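Local coordinates for enoyl-[acyl-carrier-protein] reductase [FMN] (Thermotoga maritima, PDB 5GVJ), which probably reduces the enoyl double bond of acyl chains carried on acyl carrier protein, using NADH and a flavin cofactor, FMN, at residues K114-A120 with A133-E139; I212-I217 with A281-I287. The protein carries 1 engineered substitution. One frame throughout, in Å; residues are numbered along the deposited sequence.

Contact 1: K114-A120 with A133-E139; sequences KVIPVVA and ADAVIAE
Val118 and Ile137 pair across two parallel strands, their side chains on the same face of the sheet and crossing obliquely, with Val118 CG2 3.7 Å from Ile137 CD1. On its other flank Ile137 meets Ile116 at about a right angle, CG1 of Ile137 lying 3.6 Å from CG2 of Ile116, which leaves it wedged between two branched neighbours. With CG1 of Val118 anti to the backbone N (chi1 -178°), that methyl reaches 3.7 Å from CB of Glu139. Pro117, Val119 and Val136 pack on helix 122-130 instead. The backbone ladder runs from Pro117 O through Ile137 to Val119 and Glu139, and its shortest bond joins Val119 N to Ile137 O at 2.7 Å. Proline offers no N-H; its CD lies 3.3 Å from Ala135 O, the oxygen that Ile116 meets through a CA-H...O contact. Upstream, Asp134 takes over: its N-H bonds Val115 O, while its OD2 accepts Val115 N at 2.9 Å on the anti side of the carboxylate, 18° out of plane. Replacing this aspartate by an alanine is likely to leave Val115 N without its side-chain acceptor, so that a single bond held this end of the pair. Strand, helix and parallel strand form a right-handed beta-alpha-beta crossover of the TIM-barrel type, and Glu139, a residue of the FMN site, ends its second strand.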
loop_
_atom_site.group_PDB
_atom_site.type_symbol
_atom_site.label_atom_id
_atom_site.label_comp_id
_atom_site.label_asym_id
_atom_site.label_seq_id
_atom_site.Cartn_x
_atom_site.Cartn_y
_atom_site.Cartn_z
ATOM N N LYS A 114 -9.565 17.617 -20.148
ATOM C CA LYS A 114 -8.415 16.968 -19.513
ATOM C C LYS A 114 -8.731 15.490 -19.332
ATOM O O LYS A 114 -9.795 15.138 -18.810
ATOM C CB LYS A 114 -8.075 17.606 -18.167
ATOM C CG LYS A 114 -7.850 19.120 -18.217
ATOM C CD LYS A 114 -6.662 19.467 -19.104
ATOM C CE LYS A 114 -6.242 20.919 -18.908
ATOM N NZ LYS A 114 -7.394 21.849 -19.018
ATOM N N VAL A 115 -7.812 14.627 -19.766
ATOM C CA VAL A 115 -8.052 13.188 -19.820
ATOM C C VAL A 115 -7.148 12.508 -18.800
ATOM O O VAL A 115 -5.923 12.682 -18.837
ATOM C CB VAL A 115 -7.816 12.640 -21.233
ATOM C CG1 VAL A 115 -8.085 11.152 -21.273
ATOM C CG2 VAL A 115 -8.719 13.388 -22.237
ATOM N N ILE A 116 -7.750 11.744 -17.889
ATOM C CA ILE A 116 -7.005 11.112 -16.799
ATOM C C ILE A 116 -7.386 9.637 -16.709
ATOM O O ILE A 116 -8.315 9.293 -15.968
ATOM C CB ILE A 116 -7.264 11.821 -15.457
ATOM C CG1 ILE A 116 -6.985 13.320 -15.582
ATOM C CG2 ILE A 116 -6.348 11.240 -14.358
ATOM C CD1 ILE A 116 -7.245 14.110 -14.302
ATOM N N PRO A 117 -6.698 8.742 -17.425
ATOM C CA PRO A 117 -6.996 7.309 -17.310
ATOM C C PRO A 117 -6.615 6.778 -15.935
ATOM O O PRO A 117 -5.663 7.247 -15.314
ATOM C CB PRO A 117 -6.113 6.668 -18.398
ATOM C CG PRO A 117 -5.684 7.791 -19.295
ATOM C CD PRO A 117 -5.627 9.005 -18.395
ATOM N N VAL A 118 -7.369 5.789 -15.467
ATOM C CA VAL A 118 -7.009 5.036 -14.264
ATOM C C VAL A 118 -6.185 3.832 -14.703
ATOM O O VAL A 118 -6.561 3.125 -15.643
ATOM C CB VAL A 118 -8.264 4.605 -13.479
ATOM C CG1 VAL A 118 -7.888 3.857 -12.206
ATOM C CG2 VAL A 118 -9.140 5.817 -13.131
ATOM N N VAL A 119 -5.036 3.619 -14.061
ATOM C CA VAL A 119 -4.133 2.542 -14.448
ATOM C C VAL A 119 -3.778 1.727 -13.212
ATOM O O VAL A 119 -3.770 2.236 -12.089
ATOM C CB VAL A 119 -2.850 3.062 -15.133
ATOM C CG1 VAL A 119 -3.197 3.921 -16.353
ATOM C CG2 VAL A 119 -2.001 3.850 -14.153
ATOM N N ALA A 120 -3.519 0.440 -13.425
ATOM C CA ALA A 120 -3.033 -0.434 -12.366
ATOM C C ALA A 120 -1.655 -0.973 -12.708
ATOM O O ALA A 120 -1.167 -1.906 -12.051
ATOM C CB ALA A 120 -4.029 -1.572 -12.113
ATOM N N ALA A 133 -2.319 11.520 -22.463
ATOM C CA ALA A 133 -3.019 11.741 -21.204
ATOM C C ALA A 133 -2.444 12.951 -20.472
ATOM O O ALA A 133 -1.233 13.199 -20.495
ATOM C CB ALA A 133 -2.948 10.492 -20.326
ATOM N N ASP A 134 -3.328 13.713 -19.823
ATOM C CA ASP A 134 -2.901 14.878 -19.053
ATOM C C ASP A 134 -2.394 14.495 -17.678
ATOM O O ASP A 134 -1.562 15.206 -17.113
ATOM C CB ASP A 134 -4.052 15.876 -18.911
ATOM C CG ASP A 134 -4.481 16.445 -20.251
ATOM O OD1 ASP A 134 -3.783 17.357 -20.747
ATOM O OD2 ASP A 134 -5.481 15.967 -20.817
ATOM N N ALA A 135 -2.897 13.398 -17.124
ATOM C CA ALA A 135 -2.465 12.889 -15.831
ATOM C C ALA A 135 -2.936 11.448 -15.773
ATOM O O ALA A 135 -3.659 10.992 -16.656
ATOM C CB ALA A 135 -3.042 13.716 -14.670
ATOM N N VAL A 136 -2.518 10.725 -14.737
ATOM C CA VAL A 136 -2.967 9.349 -14.562
ATOM C C VAL A 136 -3.315 9.123 -13.109
ATOM O O VAL A 136 -2.689 9.689 -12.205
ATOM C CB VAL A 136 -1.925 8.305 -15.023
ATOM C CG1 VAL A 136 -1.648 8.463 -16.494
ATOM C CG2 VAL A 136 -0.653 8.425 -14.205
ATOM N N ILE A 137 -4.335 8.309 -12.895
ATOM C CA ILE A 137 -4.697 7.827 -11.577
ATOM C C ILE A 137 -4.062 6.453 -11.434
ATOM O O ILE A 137 -4.320 5.552 -12.245
ATOM C CB ILE A 137 -6.222 7.767 -11.396
ATOM C CG1 ILE A 137 -6.834 9.180 -11.430
ATOM C CG2 ILE A 137 -6.573 7.092 -10.067
ATOM C CD1 ILE A 137 -8.303 9.215 -11.852
ATOM N N ALA A 138 -3.190 6.305 -10.444
ATOM C CA ALA A 138 -2.564 5.026 -10.152
ATOM C C ALA A 138 -3.379 4.417 -9.026
ATOM O O ALA A 138 -3.354 4.912 -7.900
ATOM C CB ALA A 138 -1.099 5.209 -9.765
ATOM N N GLU A 139 -4.136 3.377 -9.332
ATOM C CA GLU A 139 -5.105 2.842 -8.383
ATOM C C GLU A 139 -4.603 1.520 -7.821
ATOM O O GLU A 139 -4.570 0.512 -8.537
ATOM C CB GLU A 139 -6.468 2.665 -9.049
ATOM C CG GLU A 139 -7.510 2.095 -8.108
ATOM C CD GLU A 139 -8.884 2.047 -8.746
ATOM O OE1 GLU A 139 -9.204 1.049 -9.419
ATOM O OE2 GLU A 139 -9.630 3.025 -8.579
#

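Contact 2: I212-I217 with A281-I287; sequences IVKASI and AGLIDEI. With NA (sodium ion), chain C.
Backbone carbonyls, not hydrogen bonds, join Ile212-Ile217 to Ala281-Ile287: the C-terminal end of helix 206-214 and the turn of Ala281-Ile284 direct five oxygens at one sodium ion. Ile212 O, at 2.4 Å from the sodium, and the oxygens of Val213 and Ala215 come from the first segment, while Ala281 O and Ile284 O, each 2.3 Å from the ion, come from the second. A water completes six ligands. The side chains pack around this core. CG2 of Ile212, anti to the backbone N, lies 3.9 Å from CG2 of Ile284 and also touches Ala281 CB. Val213 divides its methyls: CG2 meets Ile287 CD1 at 3.6 Å, and CG1 rests on the carbonyl oxygen of Asp285. Gly282 fits closely, its CA 3.4 Å from Ala215 O in a CA-H...O contact, and Ile217 CG2 covers the same CA; a CB there would run into the backbone of Ser216 and Ile217. Asp285 acts from the second shell, its OD1 accepting at 2.6 Å from the metal-bound water and also from another water that donates to Val213 O. Val213 O and Ile284 O lie only 3.3 Å apart, a closeness that the shared cation makes tolerable. With neutral direct ligands, the ion's charge is probably offset in part through water by the Asp285 carboxylate.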
loop_
_atom_site.group_PDB
_atom_site.type_symbol
_atom_site.label_atom_id
_atom_site.label_comp_id
_atom_site.label_asym_id
_atom_site.label_seq_id
_atom_site.Cartn_x
_atom_site.Cartn_y
_atom_site.Cartn_z
ATOM N N ILE A 212 -19.754 0.718 5.923
ATOM C CA ILE A 212 -18.413 1.300 5.815
ATOM C C ILE A 212 -17.898 1.699 7.192
ATOM O O ILE A 212 -16.754 1.405 7.563
ATOM C CB ILE A 212 -18.427 2.497 4.853
ATOM C CG1 ILE A 212 -18.671 2.024 3.411
ATOM C CG2 ILE A 212 -17.124 3.317 4.980
ATOM C CD1 ILE A 212 -18.890 3.169 2.417
ATOM N N VAL A 213 -18.738 2.390 7.964
ATOM C CA VAL A 213 -18.366 2.799 9.312
ATOM C C VAL A 213 -17.966 1.588 10.145
ATOM O O VAL A 213 -16.927 1.588 10.814
ATOM C CB VAL A 213 -19.525 3.571 9.967
ATOM C CG1 VAL A 213 -19.328 3.659 11.465
ATOM C CG2 VAL A 213 -19.647 4.959 9.349
ATOM N N LYS A 214 -18.784 0.537 10.115
ATOM C CA LYS A 214 -18.528 -0.602 10.993
ATOM C C LYS A 214 -17.362 -1.442 10.497
ATOM O O LYS A 214 -16.696 -2.102 11.299
ATOM C CB LYS A 214 -19.782 -1.470 11.109
ATOM C CG LYS A 214 -20.890 -0.866 11.963
ATOM C CD LYS A 214 -22.145 -1.732 11.888
ATOM C CE LYS A 214 -23.170 -1.333 12.949
ATOM N NZ LYS A 214 -23.986 -0.168 12.524
ATOM N N ALA A 215 -17.100 -1.430 9.192
ATOM C CA ALA A 215 -16.107 -2.325 8.612
ATOM C C ALA A 215 -14.708 -1.994 9.117
ATOM O O ALA A 215 -14.343 -0.823 9.251
ATOM C CB ALA A 215 -16.132 -2.229 7.087
ATOM N N SER A 216 -13.919 -3.037 9.385
ATOM C CA SER A 216 -12.516 -2.894 9.750
ATOM C C SER A 216 -11.628 -2.997 8.509
ATOM O O SER A 216 -12.100 -3.221 7.393
ATOM C CB SER A 216 -12.120 -3.972 10.753
ATOM O OG SER A 216 -12.032 -5.209 10.075
ATOM N N ILE A 217 -10.308 -2.874 8.706
ATOM C CA ILE A 217 -9.387 -2.962 7.573
ATOM C C ILE A 217 -9.346 -4.365 6.977
ATOM O O ILE A 217 -8.851 -4.543 5.857
ATOM C CB ILE A 217 -7.967 -2.506 7.974
ATOM C CG1 ILE A 217 -7.392 -3.419 9.062
ATOM C CG2 ILE A 217 -7.991 -1.047 8.441
ATOM C CD1 ILE A 217 -5.985 -3.012 9.517
ATOM N N ALA A 281 -12.051 1.539 4.307
ATOM C CA ALA A 281 -13.222 1.580 5.187
ATOM C C ALA A 281 -12.824 1.377 6.645
ATOM O O ALA A 281 -13.438 1.961 7.543
ATOM C CB ALA A 281 -14.261 0.537 4.762
ATOM N N GLY A 282 -11.767 0.605 6.903
ATOM C CA GLY A 282 -11.317 0.424 8.274
ATOM C C GLY A 282 -10.743 1.669 8.914
ATOM O O GLY A 282 -10.546 1.689 10.133
ATOM N N LEU A 283 -10.467 2.699 8.122
ATOM C CA LEU A 283 -10.004 3.981 8.624
ATOM C C LEU A 283 -11.146 4.966 8.822
ATOM O O LEU A 283 -10.915 6.092 9.275
ATOM C CB LEU A 283 -8.986 4.579 7.652
ATOM C CG LEU A 283 -7.763 3.727 7.353
ATOM C CD1 LEU A 283 -6.977 4.338 6.191
ATOM C CD2 LEU A 283 -6.925 3.619 8.619
ATOM N N ILE A 284 -12.365 4.577 8.470
ATOM C CA ILE A 284 -13.517 5.469 8.485
ATOM C C ILE A 284 -14.424 5.043 9.633
ATOM O O ILE A 284 -14.936 3.916 9.652
ATOM C CB ILE A 284 -14.248 5.445 7.140
ATOM C CG1 ILE A 284 -13.355 6.071 6.057
ATOM C CG2 ILE A 284 -15.593 6.174 7.235
ATOM C CD1 ILE A 284 -13.769 5.695 4.651
ATOM N N ASP A 285 -14.598 5.931 10.602
ATOM C CA ASP A 285 -15.381 5.619 11.785
ATOM C C ASP A 285 -16.619 6.477 11.936
ATOM O O ASP A 285 -17.340 6.327 12.932
ATOM C CB ASP A 285 -14.521 5.754 13.038
ATOM C CG ASP A 285 -13.365 4.801 13.017
ATOM O OD1 ASP A 285 -13.610 3.585 12.852
ATOM O OD2 ASP A 285 -12.219 5.275 13.102
ATOM N N GLU A 286 -16.894 7.366 10.990
ATOM C CA GLU A 286 -18.127 8.135 11.068
ATOM C C GLU A 286 -18.389 8.793 9.724
ATOM O O GLU A 286 -17.474 9.009 8.922
ATOM C CB GLU A 286 -18.085 9.181 12.185
ATOM C CG GLU A 286 -16.961 10.172 12.083
ATOM C CD GLU A 286 -17.051 11.253 13.145
ATOM O OE1 GLU A 286 -18.127 11.871 13.274
ATOM O OE2 GLU A 286 -16.054 11.477 13.858
ATOM N N ILE A 287 -19.660 9.082 9.487
ATOM C CA ILE A 287 -20.088 9.774 8.276
ATOM C C ILE A 287 -19.915 11.271 8.502
ATOM O O ILE A 287 -20.462 11.833 9.458
ATOM C CB ILE A 287 -21.539 9.423 7.929
ATOM C CG1 ILE A 287 -21.714 7.905 7.819
ATOM C CG2 ILE A 287 -21.972 10.120 6.653
ATOM C CD1 ILE A 287 -20.783 7.234 6.816
HETATM NA NA NA C . -15.025 1.623 9.235
HETATM O O HOH W 1 -16.313 2.333 13.260
HETATM O O HOH W 2 -13.557 1.520 11.254
#

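How the contacts relate
Followed from the N terminus, the chain closes contact 1 first, over a short loop of twelve residues that is mostly helix 122-130. It then runs through strands 167-170 and 189-191 before reaching helix 206-214, where contact 2 opens. That second loop is much longer, 63 residues, and returns just ahead of helix 290-309. The two are in series and neither nest nor cross. They lie on opposite sides of the chain's centre and do not touch; the centres of contact 1 and contact 2 are about 27 Å apart. Contact 1 joins neighbouring strands of the barrel; contact 2 fastens a helix end to a late loop, with Ile284 near Thr194 and Ser280 of the FMN site, to which Glu139 of contact 1 also belongs.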